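Local atomic coordinates of ESSB (Geobacillus thermodenitrificans, PDB entry 2YNQ), a protein that serves as an integral membrane component of the type VII secretion system, seen here as its extracellular, all-helical domain. Residues Y34-M39 against I84-S89; E46-Y51 against N67-K72; M53-T58 against L79-I84. All blocks are in the same frame, centred on the assembly; numbering follows the deposited sequence.

Contact 1 (Y34-M39 against I84-S89); sequences YAPEDM and IGRSQS
Arg86 and the backbone carbonyl of Tyr34 illustrate how one extended side chain can tie a loop to the end of a distant helix. The guanidinium meets Tyr34 O with its edge: NH1 gives a bond of 2.7 Å to Tyr34 O, the acceptor only 5° out of the guanidinium plane, while NH2 adds a weak, more bent bond to the same oxygen at 3.1 Å. The straighter NH1 bond does most of the holding. With CG anti to the carbonyl carbon (chi1 -65°) and the chain stretched from CG to NE, the arginine spans the distance to the loop, whose nearest CA, that of Pro36, is 10.6 Å from the CA of Arg86. Pro36 lies obliquely to it, its CD 3.5 Å from Arg86 NH1, and the methyl end of Met39 comes near NH2. Arg86 follows the last turn of its helix, which closes in a Schellman motif with Ser87 as C-prime residue. Leu31 O and Tyr51 OH accept further weak bonds from the guanidinium. The arginine joins the end of helix 75-85 to the loop between helices 24-31 and 41-53, with Leu47 of the latter packed against it.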
ATOM      1  N   TYR D  34      -3.643 -10.851 -20.205  1.00 42.75           N
ATOM      2  CA  TYR D  34      -5.033 -11.214 -20.439  1.00 43.23           C
ATOM      3  C   TYR D  34      -6.005 -10.170 -19.880  1.00 42.80           C
ATOM      4  O   TYR D  34      -5.770  -9.612 -18.802  1.00 41.56           O
ATOM      5  CB  TYR D  34      -5.334 -12.600 -19.845  1.00 42.82           C
ATOM      6  CG  TYR D  34      -4.544 -13.724 -20.494  1.00 45.51           C
ATOM      7  CD1 TYR D  34      -4.884 -14.190 -21.756  1.00 47.57           C
ATOM      8  CD2 TYR D  34      -3.442 -14.309 -19.854  1.00 44.48           C
ATOM      9  CE1 TYR D  34      -4.162 -15.197 -22.356  1.00 49.21           C
ATOM     10  CE2 TYR D  34      -2.714 -15.311 -20.452  1.00 44.03           C
ATOM     11  CZ  TYR D  34      -3.080 -15.751 -21.703  1.00 47.37           C
ATOM     12  OH  TYR D  34      -2.396 -16.757 -22.327  1.00 48.97           O
ATOM     13  N   ALA D  35      -7.096  -9.944 -20.615  1.00 43.25           N
ATOM     14  CA  ALA D  35      -8.130  -8.991 -20.241  1.00 43.67           C
ATOM     15  C   ALA D  35      -9.005  -9.600 -19.178  1.00 43.41           C
ATOM     16  O   ALA D  35      -9.565 -10.665 -19.383  1.00 44.74           O
ATOM     17  CB  ALA D  35      -8.971  -8.603 -21.444  1.00 44.23           C
ATOM     18  N   PRO D  36      -9.140  -8.918 -18.035  1.00 43.45           N
ATOM     19  CA  PRO D  36      -9.897  -9.453 -16.906  1.00 43.21           C
ATOM     20  C   PRO D  36     -11.396  -9.567 -17.171  1.00 44.20           C
ATOM     21  O   PRO D  36     -12.042 -10.438 -16.602  1.00 44.38           O
ATOM     22  CB  PRO D  36      -9.620  -8.437 -15.782  1.00 42.42           C
ATOM     23  CG  PRO D  36      -9.212  -7.216 -16.465  1.00 42.63           C
ATOM     24  CD  PRO D  36      -8.498  -7.632 -17.708  1.00 42.92           C
ATOM     25  N   GLU D  37     -11.934  -8.707 -18.031  1.00 45.19           N
ATOM     26  CA  GLU D  37     -13.364  -8.661 -18.290  1.00 47.40           C
ATOM     27  C   GLU D  37     -13.849  -9.946 -18.983  1.00 49.53           C
ATOM     28  O   GLU D  37     -15.002 -10.327 -18.852  1.00 50.19           O
ATOM     29  CB  GLU D  37     -13.743  -7.410 -19.107  1.00 48.10           C
ATOM     30  CG  GLU D  37     -13.293  -6.053 -18.507  1.00 47.85           C
ATOM     31  CD  GLU D  37     -11.787  -5.755 -18.713  1.00 50.18           C
ATOM     32  OE1 GLU D  37     -11.137  -6.346 -19.602  1.00 50.41           O
ATOM     33  OE2 GLU D  37     -11.225  -4.920 -17.973  1.00 52.35           O
ATOM     34  N   ASP D  38     -12.965 -10.620 -19.710  1.00 51.35           N
ATOM     35  CA  ASP D  38     -13.377 -11.842 -20.389  1.00 53.84           C
ATOM     36  C   ASP D  38     -13.050 -13.140 -19.639  1.00 52.52           C
ATOM     37  O   ASP D  38     -13.348 -14.231 -20.121  1.00 54.42           O
ATOM     38  CB  ASP D  38     -12.830 -11.916 -21.820  1.00 55.79           C
ATOM     39  CG  ASP D  38     -13.783 -12.666 -22.742  1.00 61.48           C
ATOM     40  OD1 ASP D  38     -14.964 -12.222 -22.806  1.00 66.11           O
ATOM     41  OD2 ASP D  38     -13.383 -13.703 -23.355  1.00 65.33           O
ATOM     42  N   MET D  39     -12.441 -13.021 -18.469  1.00 49.80           N
ATOM     43  CA  MET D  39     -12.080 -14.189 -17.697  1.00 47.27           C
ATOM     44  C   MET D  39     -13.304 -14.876 -17.101  1.00 46.42           C
ATOM     45  O   MET D  39     -14.267 -14.208 -16.723  1.00 47.02           O
ATOM     46  CB  MET D  39     -11.132 -13.773 -16.582  1.00 46.15           C
ATOM     47  CG  MET D  39      -9.712 -13.615 -17.034  1.00 45.09           C
ATOM     48  SD  MET D  39      -8.693 -12.877 -15.755  1.00 45.86           S
ATOM     49  CE  MET D  39      -7.173 -12.646 -16.682  1.00 45.00           C
ATOM     50  N   ILE D  84      -6.785  -1.851  -9.825  1.00 37.09           N
ATOM     51  CA  ILE D  84      -5.900  -1.274  -8.824  1.00 36.79           C
ATOM     52  C   ILE D  84      -4.571  -2.006  -8.920  1.00 37.24           C
ATOM     53  O   ILE D  84      -3.527  -1.369  -9.003  1.00 38.21           O
ATOM     54  CB  ILE D  84      -6.430  -1.393  -7.385  1.00 36.55           C
ATOM     55  CG1 ILE D  84      -7.609  -0.437  -7.145  1.00 35.70           C
ATOM     56  CG2 ILE D  84      -5.300  -1.138  -6.407  1.00 35.01           C
ATOM     57  CD1 ILE D  84      -7.255   1.102  -7.105  1.00 32.85           C
ATOM     58  N   GLY D  85      -4.604  -3.342  -8.945  1.00 37.29           N
ATOM     59  CA  GLY D  85      -3.361  -4.130  -9.001  1.00 37.00           C
ATOM     60  C   GLY D  85      -2.516  -3.845 -10.240  1.00 37.38           C
ATOM     61  O   GLY D  85      -1.296  -3.891 -10.186  1.00 37.92           O
ATOM     62  N   ARG D  86      -3.168  -3.546 -11.364  1.00 37.41           N
ATOM     63  CA  ARG D  86      -2.452  -3.313 -12.618  1.00 37.91           C
ATOM     64  C   ARG D  86      -2.103  -1.839 -12.783  1.00 38.59           C
ATOM     65  O   ARG D  86      -1.591  -1.435 -13.816  1.00 39.26           O
ATOM     66  CB  ARG D  86      -3.254  -3.815 -13.830  1.00 37.88           C
ATOM     67  CG  ARG D  86      -3.443  -5.298 -13.840  1.00 37.24           C
ATOM     68  CD  ARG D  86      -4.225  -5.835 -15.028  1.00 36.01           C
ATOM     69  NE  ARG D  86      -4.056  -7.299 -15.109  1.00 37.63           N
ATOM     70  CZ  ARG D  86      -4.440  -8.062 -16.128  1.00 37.70           C
ATOM     71  NH1 ARG D  86      -5.032  -7.529 -17.193  1.00 36.64           N
ATOM     72  NH2 ARG D  86      -4.212  -9.370 -16.090  1.00 38.70           N
ATOM     73  N   SER D  87      -2.358  -1.045 -11.755  1.00 39.18           N
ATOM     74  CA  SER D  87      -2.062   0.384 -11.797  1.00 40.91           C
ATOM     75  C   SER D  87      -2.872   1.087 -12.884  1.00 40.95           C
ATOM     76  O   SER D  87      -2.361   1.952 -13.590  1.00 42.76           O
ATOM     77  CB  SER D  87      -0.554   0.625 -12.007  1.00 41.46           C
ATOM     78  OG  SER D  87       0.193   0.058 -10.941  1.00 43.98           O
ATOM     79  N   GLN D  88      -4.123   0.686 -13.030  1.00 40.66           N
ATOM     80  CA  GLN D  88      -5.038   1.333 -13.946  1.00 41.33           C
ATOM     81  C   GLN D  88      -6.045   2.058 -13.077  1.00 41.82           C
ATOM     82  O   GLN D  88      -7.237   1.709 -13.037  1.00 41.39           O
ATOM     83  CB  GLN D  88      -5.700   0.306 -14.866  1.00 40.35           C
ATOM     84  CG  GLN D  88      -4.730  -0.280 -15.892  1.00 41.78           C
ATOM     85  CD  GLN D  88      -5.322  -1.489 -16.645  1.00 45.52           C
ATOM     86  OE1 GLN D  88      -5.146  -2.640 -16.222  1.00 45.76           O
ATOM     87  NE2 GLN D  88      -6.048  -1.225 -17.742  1.00 43.98           N
ATOM     88  N   SER D  89      -5.544   3.059 -12.348  1.00 42.81           N
ATOM     89  CA  SER D  89      -6.359   3.738 -11.311  1.00 43.20           C
ATOM     90  C   SER D  89      -7.552   4.459 -11.921  1.00 42.55           C
ATOM     91  O   SER D  89      -8.618   4.495 -11.320  1.00 41.91           O
ATOM     92  CB  SER D  89      -5.518   4.712 -10.470  1.00 44.36           C
ATOM     93  OG  SER D  89      -4.726   5.529 -11.322  1.00 44.80           O
TER

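Contact 2 (E46-Y51 against N67-K72). With NA (sodium ion), chain O.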
ATOM      1  N   GLU D  46      -9.438 -15.705  -8.684  1.00 37.44           N
ATOM      2  CA  GLU D  46      -8.042 -16.026  -8.435  1.00 36.42           C
ATOM      3  C   GLU D  46      -7.162 -14.788  -8.565  1.00 36.14           C
ATOM      4  O   GLU D  46      -6.324 -14.524  -7.685  1.00 36.26           O
ATOM      5  CB  GLU D  46      -7.532 -17.129  -9.384  1.00 36.11           C
ATOM      6  CG  GLU D  46      -8.148 -18.518  -9.151  1.00 36.02           C
ATOM      7  CD  GLU D  46      -7.740 -19.564 -10.224  1.00 38.24           C
ATOM      8  OE1 GLU D  46      -6.799 -19.333 -11.019  1.00 36.60           O
ATOM      9  OE2 GLU D  46      -8.371 -20.641 -10.277  1.00 38.44           O
ATOM     10  N   LEU D  47      -7.339 -14.048  -9.661  1.00 35.37           N
ATOM     11  CA  LEU D  47      -6.523 -12.869  -9.956  1.00 35.50           C
ATOM     12  C   LEU D  47      -6.774 -11.756  -8.933  1.00 35.14           C
ATOM     13  O   LEU D  47      -5.844 -11.218  -8.333  1.00 34.95           O
ATOM     14  CB  LEU D  47      -6.806 -12.366 -11.374  1.00 35.50           C
ATOM     15  CG  LEU D  47      -5.850 -11.301 -11.932  1.00 37.14           C
ATOM     16  CD1 LEU D  47      -4.365 -11.703 -11.730  1.00 36.74           C
ATOM     17  CD2 LEU D  47      -6.146 -10.992 -13.419  1.00 36.08           C
ATOM     18  N   ALA D  48      -8.050 -11.479  -8.693  1.00 35.32           N
ATOM     19  CA  ALA D  48      -8.440 -10.418  -7.803  1.00 35.25           C
ATOM     20  C   ALA D  48      -7.976 -10.742  -6.406  1.00 35.53           C
ATOM     21  O   ALA D  48      -7.454  -9.862  -5.714  1.00 36.02           O
ATOM     22  CB  ALA D  48      -9.939 -10.182  -7.858  1.00 34.86           C
ATOM     23  N   SER D  49      -8.111 -12.000  -5.995  1.00 36.02           N
ATOM     24  CA  SER D  49      -7.628 -12.370  -4.663  1.00 36.67           C
ATOM     25  C   SER D  49      -6.156 -12.151  -4.632  1.00 36.21           C
ATOM     26  O   SER D  49      -5.637 -11.615  -3.658  1.00 36.62           O
ATOM     27  CB  SER D  49      -7.931 -13.822  -4.260  1.00 36.69           C
ATOM     28  OG  SER D  49      -9.314 -14.082  -4.337  1.00 38.79           O
ATOM     29  N   SER D  50      -5.480 -12.526  -5.711  1.00 36.46           N
ATOM     30  CA  SER D  50      -4.031 -12.438  -5.718  1.00 37.14           C
ATOM     31  C   SER D  50      -3.592 -10.977  -5.618  1.00 37.60           C
ATOM     32  O   SER D  50      -2.676 -10.669  -4.851  1.00 38.77           O
ATOM     33  CB  SER D  50      -3.430 -13.126  -6.933  1.00 36.99           C
ATOM     34  OG  SER D  50      -3.702 -14.515  -6.893  1.00 38.43           O
ATOM     35  N   TYR D  51      -4.256 -10.078  -6.347  1.00 36.61           N
ATOM     36  CA  TYR D  51      -3.919  -8.667  -6.226  1.00 36.72           C
ATOM     37  C   TYR D  51      -4.240  -8.135  -4.850  1.00 37.83           C
ATOM     38  O   TYR D  51      -3.406  -7.464  -4.220  1.00 38.56           O
ATOM     39  CB  TYR D  51      -4.615  -7.822  -7.292  1.00 35.58           C
ATOM     40  CG  TYR D  51      -3.950  -7.867  -8.643  1.00 33.35           C
ATOM     41  CD1 TYR D  51      -2.642  -7.403  -8.823  1.00 31.69           C
ATOM     42  CD2 TYR D  51      -4.627  -8.369  -9.741  1.00 32.16           C
ATOM     43  CE1 TYR D  51      -2.030  -7.421 -10.091  1.00 32.83           C
ATOM     44  CE2 TYR D  51      -4.041  -8.401 -10.999  1.00 32.88           C
ATOM     45  CZ  TYR D  51      -2.748  -7.929 -11.171  1.00 34.48           C
ATOM     46  OH  TYR D  51      -2.202  -7.977 -12.431  1.00 36.64           O
ATOM     47  N   ASN D  67     -12.023  -4.875   0.762  1.00 51.06           N
ATOM     48  CA  ASN D  67     -11.020  -5.720   0.139  1.00 50.21           C
ATOM     49  C   ASN D  67     -11.282  -7.212   0.362  1.00 50.56           C
ATOM     50  O   ASN D  67     -10.412  -8.038   0.117  1.00 50.61           O
ATOM     51  CB  ASN D  67      -9.646  -5.361   0.684  1.00 50.32           C
ATOM     52  CG  ASN D  67      -9.491  -5.740   2.150  1.00 51.25           C
ATOM     53  OD1 ASN D  67     -10.449  -5.652   2.941  1.00 51.58           O
ATOM     54  ND2 ASN D  67      -8.293  -6.167   2.519  1.00 48.54           N
ATOM     55  N   ASN D  68     -12.462  -7.572   0.842  1.00 51.06           N
ATOM     56  CA  ASN D  68     -12.768  -8.979   0.946  1.00 51.47           C
ATOM     57  C   ASN D  68     -13.259  -9.529  -0.392  1.00 50.02           C
ATOM     58  O   ASN D  68     -14.128  -8.922  -1.031  1.00 50.33           O
ATOM     59  CB  ASN D  68     -13.781  -9.253   2.059  1.00 53.52           C
ATOM     60  CG  ASN D  68     -13.991 -10.755   2.286  1.00 57.17           C
ATOM     61  OD1 ASN D  68     -13.017 -11.538   2.319  1.00 58.95           O
ATOM     62  ND2 ASN D  68     -15.264 -11.170   2.423  1.00 59.36           N
ATOM     63  N   ILE D  69     -12.698 -10.666  -0.815  1.00 48.16           N
ATOM     64  CA  ILE D  69     -13.058 -11.298  -2.096  1.00 46.12           C
ATOM     65  C   ILE D  69     -13.447 -12.762  -1.886  1.00 46.22           C
ATOM     66  O   ILE D  69     -12.678 -13.539  -1.321  1.00 46.16           O
ATOM     67  CB  ILE D  69     -11.892 -11.240  -3.126  1.00 44.99           C
ATOM     68  CG1 ILE D  69     -11.318  -9.818  -3.259  1.00 43.51           C
ATOM     69  CG2 ILE D  69     -12.333 -11.820  -4.473  1.00 43.63           C
ATOM     70  CD1 ILE D  69     -11.879  -9.009  -4.396  1.00 40.80           C
ATOM     71  N   THR D  70     -14.644 -13.130  -2.332  1.00 46.42           N
ATOM     72  CA  THR D  70     -15.145 -14.499  -2.195  1.00 46.42           C
ATOM     73  C   THR D  70     -15.818 -14.913  -3.487  1.00 46.58           C
ATOM     74  O   THR D  70     -15.991 -14.087  -4.397  1.00 45.62           O
ATOM     75  CB  THR D  70     -16.198 -14.618  -1.077  1.00 47.68           C
ATOM     76  OG1 THR D  70     -17.433 -14.062  -1.541  1.00 48.82           O
ATOM     77  CG2 THR D  70     -15.759 -13.908   0.191  1.00 46.49           C
ATOM     78  N   LEU D  71     -16.224 -16.181  -3.574  1.00 47.55           N
ATOM     79  CA  LEU D  71     -16.952 -16.628  -4.760  1.00 48.19           C
ATOM     80  C   LEU D  71     -18.419 -16.223  -4.725  1.00 49.81           C
ATOM     81  O   LEU D  71     -19.211 -16.671  -5.550  1.00 50.68           O
ATOM     82  CB  LEU D  71     -16.753 -18.122  -5.037  1.00 48.10           C
ATOM     83  CG  LEU D  71     -15.378 -18.351  -5.675  1.00 46.85           C
ATOM     84  CD1 LEU D  71     -14.884 -19.757  -5.443  1.00 46.59           C
ATOM     85  CD2 LEU D  71     -15.348 -17.988  -7.163  1.00 43.71           C
ATOM     86  N   LYS D  72     -18.761 -15.349  -3.781  1.00 51.05           N
ATOM     87  CA  LYS D  72     -20.034 -14.637  -3.805  1.00 53.00           C
ATOM     88  C   LYS D  72     -19.900 -13.145  -4.175  1.00 52.09           C
ATOM     89  O   LYS D  72     -20.898 -12.483  -4.481  1.00 52.95           O
ATOM     90  CB  LYS D  72     -20.746 -14.808  -2.466  1.00 55.13           C
ATOM     91  CG  LYS D  72     -21.358 -16.191  -2.304  1.00 58.80           C
ATOM     92  CD  LYS D  72     -21.689 -16.491  -0.848  1.00 65.56           C
ATOM     93  CE  LYS D  72     -21.826 -18.006  -0.609  1.00 68.19           C
ATOM     94  NZ  LYS D  72     -21.631 -18.346   0.836  1.00 71.05           N
TER
HETATM   95 NA    NA O1391     -11.563  -4.159   4.809  1.00 57.38          NA
HETATM   96  O   HOH W   1      -9.993 -14.331  -1.629  1.00 63.26           O
HETATM   97  O   HOH W   2     -13.784  -5.705   3.615  1.00 66.01           O
HETATM   98  O   HOH W   3     -13.882  -3.512   5.387  1.00 59.41           O
HETATM   99  O   HOH W   4     -11.616  -5.980   6.478  1.00 51.66           O
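Ile69 brings an otherwise irregular segment against helix 41-53 by resting its branches on two successive residues, Ala48 and Ser49. The close part is small: one apolar contact and one methyl beside a hydroxyl. CD1 of Ile69 lies 4.1 Å from Ala48 CB, and CG2 of Ile69 comes to 3.8 Å from Ser49 OG. Because CG2 is anti to the backbone N while CG1 is anti to the carbonyl carbon (chi1 -50°), the two branches of the isoleucine diverge, one to each helix residue. Trp81 and Tyr45 also touch this side chain, and Ala48 in turn meets Met78 and Ile82 of helix 75-85.

In this all-helical domain the connection between helices 59-64 and 75-85 runs beside helix 41-53, and Ile69 makes its contacts to residues 46-51. Within the connection, Thr70 forms an ST turn, its OG1 accepting from Lys72 N at 2.9 Å.

Beside the isoleucine the contact changes character. A water donates to both Ser49 OG and Ile69 O, at 2.8 Å from each, and so spans helix and loop where no direct hydrogen bond joins them; Ser49 OG is also bonded to Tyr45 O, one turn back. Farther along, Asn67 makes no contact with the helix segment, and its OD1 instead binds a sodium ion at 2.6 Å. Three waters also surround this ion, with one of them rather distant at 3.0 Å, and the backbone oxygens of Arg62 and Val65 complete its shell.

Contact 3 (M53-T58 against L79-I84); sequences MTESLT and LYWIYI
Glu55 OE2 is gripped from helix 102-118 by a salt bridge to Lys111 NZ and a hydrogen bond with Tyr107 OH, while the same carboxylate rests against Ile84 of helix 75-85. The methyl CG2 of Ile84 approaches both oxygens, at 3.6 Å from Glu55 OE2 and 3.7 Å from Glu55 OE1, so the buried carboxylate lies against a methyl while OE2 is held from helix 102-118, an arrangement that would favour its charged form. The side chain reaches this place with CG anti to the backbone N (chi1 -177°) and then bends at chi2 (71°). Its CG approaches the Trp81 indole obliquely, 4.2 Å from Trp81 CZ3, and the carboxylate and ring planes stand 61° apart. Tyr80 CE2 lies 3.6 Å above the centre of one face of the indole, whose NE1 is bonded to Ser66 O. Shortening Glu55 to an alanine is likely to deprive Lys111 and Tyr107 of their shared partner and open a gap beside Trp81 and Ile84. Ser56 hydrogen-bonds Glu114 of the second subunit. The loop between helices 41-53 and 59-64 thus faces helix 75-85, is tied to helix 102-118 through Glu55, and borders the other subunit.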
ATOM      1  N   MET D  53      -4.474  -9.616  -2.054  1.00 40.67           N
ATOM      2  CA  MET D  53      -3.651 -10.180  -0.994  1.00 41.82           C
ATOM      3  C   MET D  53      -2.279  -9.527  -0.953  1.00 41.68           C
ATOM      4  O   MET D  53      -1.594  -9.545   0.093  1.00 42.29           O
ATOM      5  CB  MET D  53      -3.485 -11.698  -1.158  1.00 42.36           C
ATOM      6  CG  MET D  53      -4.749 -12.519  -0.908  1.00 45.64           C
ATOM      7  SD  MET D  53      -5.258 -12.504   0.826  1.00 56.89           S
ATOM      8  CE  MET D  53      -3.776 -13.175   1.581  1.00 51.80           C
ATOM      9  N   THR D  54      -1.872  -8.962  -2.085  1.00 40.44           N
ATOM     10  CA  THR D  54      -0.536  -8.400  -2.210  1.00 40.56           C
ATOM     11  C   THR D  54      -0.568  -6.869  -2.320  1.00 41.10           C
ATOM     12  O   THR D  54       0.443  -6.245  -2.634  1.00 41.51           O
ATOM     13  CB  THR D  54       0.192  -8.994  -3.438  1.00 40.30           C
ATOM     14  OG1 THR D  54      -0.580  -8.749  -4.622  1.00 39.13           O
ATOM     15  CG2 THR D  54       0.365 -10.479  -3.284  1.00 39.81           C
ATOM     16  N   GLU D  55      -1.726  -6.262  -2.096  1.00 41.27           N
ATOM     17  CA  GLU D  55      -1.821  -4.798  -2.078  1.00 42.41           C
ATOM     18  C   GLU D  55      -1.218  -4.268  -0.766  1.00 43.90           C
ATOM     19  O   GLU D  55      -1.576  -4.725   0.313  1.00 44.54           O
ATOM     20  CB  GLU D  55      -3.281  -4.357  -2.242  1.00 41.06           C
ATOM     21  CG  GLU D  55      -3.501  -2.861  -2.309  1.00 41.34           C
ATOM     22  CD  GLU D  55      -3.017  -2.226  -3.608  1.00 41.89           C
ATOM     23  OE1 GLU D  55      -2.633  -2.945  -4.554  1.00 41.10           O
ATOM     24  OE2 GLU D  55      -3.010  -0.982  -3.683  1.00 42.19           O
ATOM     25  N   SER D  56      -0.287  -3.332  -0.864  1.00 45.29           N
ATOM     26  CA  SER D  56       0.320  -2.710   0.332  1.00 47.72           C
ATOM     27  C   SER D  56      -0.646  -1.806   1.047  1.00 47.75           C
ATOM     28  O   SER D  56      -0.619  -0.616   0.837  1.00 48.70           O
ATOM     29  CB  SER D  56       1.500  -1.838  -0.061  1.00 47.91           C
ATOM     30  OG  SER D  56       2.492  -2.626  -0.669  1.00 52.08           O
ATOM     31  N   LEU D  57      -1.487  -2.374   1.888  1.00 48.61           N
ATOM     32  CA  LEU D  57      -2.416  -1.615   2.699  1.00 49.41           C
ATOM     33  C   LEU D  57      -1.923  -1.618   4.129  1.00 50.72           C
ATOM     34  O   LEU D  57      -1.492  -2.651   4.634  1.00 51.55           O
ATOM     35  CB  LEU D  57      -3.810  -2.252   2.646  1.00 48.91           C
ATOM     36  CG  LEU D  57      -4.529  -2.336   1.304  1.00 48.29           C
ATOM     37  CD1 LEU D  57      -5.569  -3.420   1.338  1.00 48.22           C
ATOM     38  CD2 LEU D  57      -5.189  -1.020   0.969  1.00 48.67           C
ATOM     39  N   THR D  58      -1.984  -0.469   4.792  1.00 51.76           N
ATOM     40  CA  THR D  58      -1.783  -0.444   6.244  1.00 53.33           C
ATOM     41  C   THR D  58      -3.032  -1.056   6.860  1.00 54.26           C
ATOM     42  O   THR D  58      -4.077  -1.192   6.194  1.00 53.64           O
ATOM     43  CB  THR D  58      -1.674   0.980   6.791  1.00 53.90           C
ATOM     44  OG1 THR D  58      -2.905   1.661   6.530  1.00 53.51           O
ATOM     45  CG2 THR D  58      -0.513   1.737   6.147  1.00 52.05           C
ATOM     46  N   LEU D  79     -13.050  -6.697 -10.529  1.00 36.84           N
ATOM     47  CA  LEU D  79     -12.459  -5.853 -11.554  1.00 36.53           C
ATOM     48  C   LEU D  79     -11.782  -4.642 -10.942  1.00 36.27           C
ATOM     49  O   LEU D  79     -10.673  -4.284 -11.348  1.00 36.40           O
ATOM     50  CB  LEU D  79     -13.501  -5.433 -12.594  1.00 37.42           C
ATOM     51  CG  LEU D  79     -14.004  -6.583 -13.478  1.00 38.93           C
ATOM     52  CD1 LEU D  79     -15.210  -6.160 -14.388  1.00 36.17           C
ATOM     53  CD2 LEU D  79     -12.850  -7.190 -14.290  1.00 35.68           C
ATOM     54  N   TYR D  80     -12.428  -4.028  -9.950  1.00 36.54           N
ATOM     55  CA  TYR D  80     -11.830  -2.912  -9.230  1.00 36.49           C
ATOM     56  C   TYR D  80     -10.427  -3.275  -8.736  1.00 36.73           C
ATOM     57  O   TYR D  80      -9.464  -2.569  -9.028  1.00 36.94           O
ATOM     58  CB  TYR D  80     -12.689  -2.507  -8.044  1.00 36.31           C
ATOM     59  CG  TYR D  80     -12.014  -1.468  -7.188  1.00 36.98           C
ATOM     60  CD1 TYR D  80     -12.184  -0.118  -7.454  1.00 37.95           C
ATOM     61  CD2 TYR D  80     -11.190  -1.831  -6.111  1.00 37.34           C
ATOM     62  CE1 TYR D  80     -11.553   0.857  -6.672  1.00 39.42           C
ATOM     63  CE2 TYR D  80     -10.563  -0.864  -5.323  1.00 36.38           C
ATOM     64  CZ  TYR D  80     -10.748   0.482  -5.617  1.00 38.58           C
ATOM     65  OH  TYR D  80     -10.147   1.478  -4.869  1.00 39.50           O
ATOM     66  N   TRP D  81     -10.313  -4.379  -7.999  1.00 36.23           N
ATOM     67  CA  TRP D  81      -9.031  -4.738  -7.403  1.00 36.34           C
ATOM     68  C   TRP D  81      -7.993  -5.159  -8.427  1.00 36.29           C
ATOM     69  O   TRP D  81      -6.794  -4.910  -8.244  1.00 36.46           O
ATOM     70  CB  TRP D  81      -9.210  -5.787  -6.295  1.00 36.29           C
ATOM     71  CG  TRP D  81      -9.802  -5.131  -5.071  1.00 36.68           C
ATOM     72  CD1 TRP D  81     -11.075  -5.271  -4.590  1.00 36.31           C
ATOM     73  CD2 TRP D  81      -9.149  -4.167  -4.217  1.00 35.04           C
ATOM     74  NE1 TRP D  81     -11.248  -4.465  -3.481  1.00 37.68           N
ATOM     75  CE2 TRP D  81     -10.074  -3.795  -3.223  1.00 36.33           C
ATOM     76  CE3 TRP D  81      -7.865  -3.599  -4.193  1.00 34.63           C
ATOM     77  CZ2 TRP D  81      -9.764  -2.868  -2.215  1.00 36.12           C
ATOM     78  CZ3 TRP D  81      -7.554  -2.680  -3.192  1.00 35.05           C
ATOM     79  CH2 TRP D  81      -8.502  -2.325  -2.216  1.00 34.94           C
ATOM     80  N   ILE D  82      -8.447  -5.774  -9.516  1.00 36.18           N
ATOM     81  CA  ILE D  82      -7.540  -6.160 -10.567  1.00 35.73           C
ATOM     82  C   ILE D  82      -6.955  -4.900 -11.224  1.00 36.63           C
ATOM     83  O   ILE D  82      -5.738  -4.826 -11.483  1.00 36.49           O
ATOM     84  CB  ILE D  82      -8.224  -7.075 -11.616  1.00 35.89           C
ATOM     85  CG1 ILE D  82      -8.556  -8.447 -11.004  1.00 34.93           C
ATOM     86  CG2 ILE D  82      -7.339  -7.201 -12.866  1.00 33.65           C
ATOM     87  CD1 ILE D  82      -9.544  -9.336 -11.836  1.00 30.43           C
ATOM     88  N   TYR D  83      -7.797  -3.900 -11.474  1.00 36.73           N
ATOM     89  CA  TYR D  83      -7.270  -2.648 -12.055  1.00 37.85           C
ATOM     90  C   TYR D  83      -6.399  -1.872 -11.097  1.00 37.68           C
ATOM     91  O   TYR D  83      -5.404  -1.250 -11.514  1.00 38.42           O
ATOM     92  CB  TYR D  83      -8.369  -1.712 -12.536  1.00 38.38           C
ATOM     93  CG  TYR D  83      -9.274  -2.272 -13.592  1.00 40.68           C
ATOM     94  CD1 TYR D  83      -8.774  -2.990 -14.682  1.00 42.01           C
ATOM     95  CD2 TYR D  83     -10.646  -2.038 -13.520  1.00 43.88           C
ATOM     96  CE1 TYR D  83      -9.646  -3.497 -15.660  1.00 44.56           C
ATOM     97  CE2 TYR D  83     -11.511  -2.518 -14.479  1.00 46.27           C
ATOM     98  CZ  TYR D  83     -11.007  -3.252 -15.545  1.00 46.35           C
ATOM     99  OH  TYR D  83     -11.909  -3.702 -16.488  1.00 50.37           O
ATOM    100  N   ILE D  84      -6.785  -1.851  -9.825  1.00 37.09           N
ATOM    101  CA  ILE D  84      -5.900  -1.274  -8.824  1.00 36.79           C
ATOM    102  C   ILE D  84      -4.571  -2.006  -8.920  1.00 37.24           C
ATOM    103  O   ILE D  84      -3.527  -1.369  -9.003  1.00 38.21           O
ATOM    104  CB  ILE D  84      -6.430  -1.393  -7.385  1.00 36.55           C
ATOM    105  CG1 ILE D  84      -7.609  -0.437  -7.145  1.00 35.70           C
ATOM    106  CG2 ILE D  84      -5.300  -1.138  -6.407  1.00 35.01           C
ATOM    107  CD1 ILE D  84      -7.255   1.102  -7.105  1.00 32.85           C
TER

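Overall arrangement
The three contacts show how a domain built of helices and connecting loops holds its parts together. Contacts 1 and 3 set loops against helix 75-85, share Ile84 and have centres about 11 Å apart. Contact 2 sets a loop against helix 41-53; its centre lies about 13 Å from that of contact 1 and about 9 Å from that of contact 3. Along the chain, contacts 2 and 3 are nested within the span closed by contact 1, and their own segments alternate. The two helices pack together through Tyr51 and Ala48 against Ile82, and Tyr51 also meets Gly85, linking all three contacts. The dimer partner lies close at contact 3 and a sodium ion at contact 2.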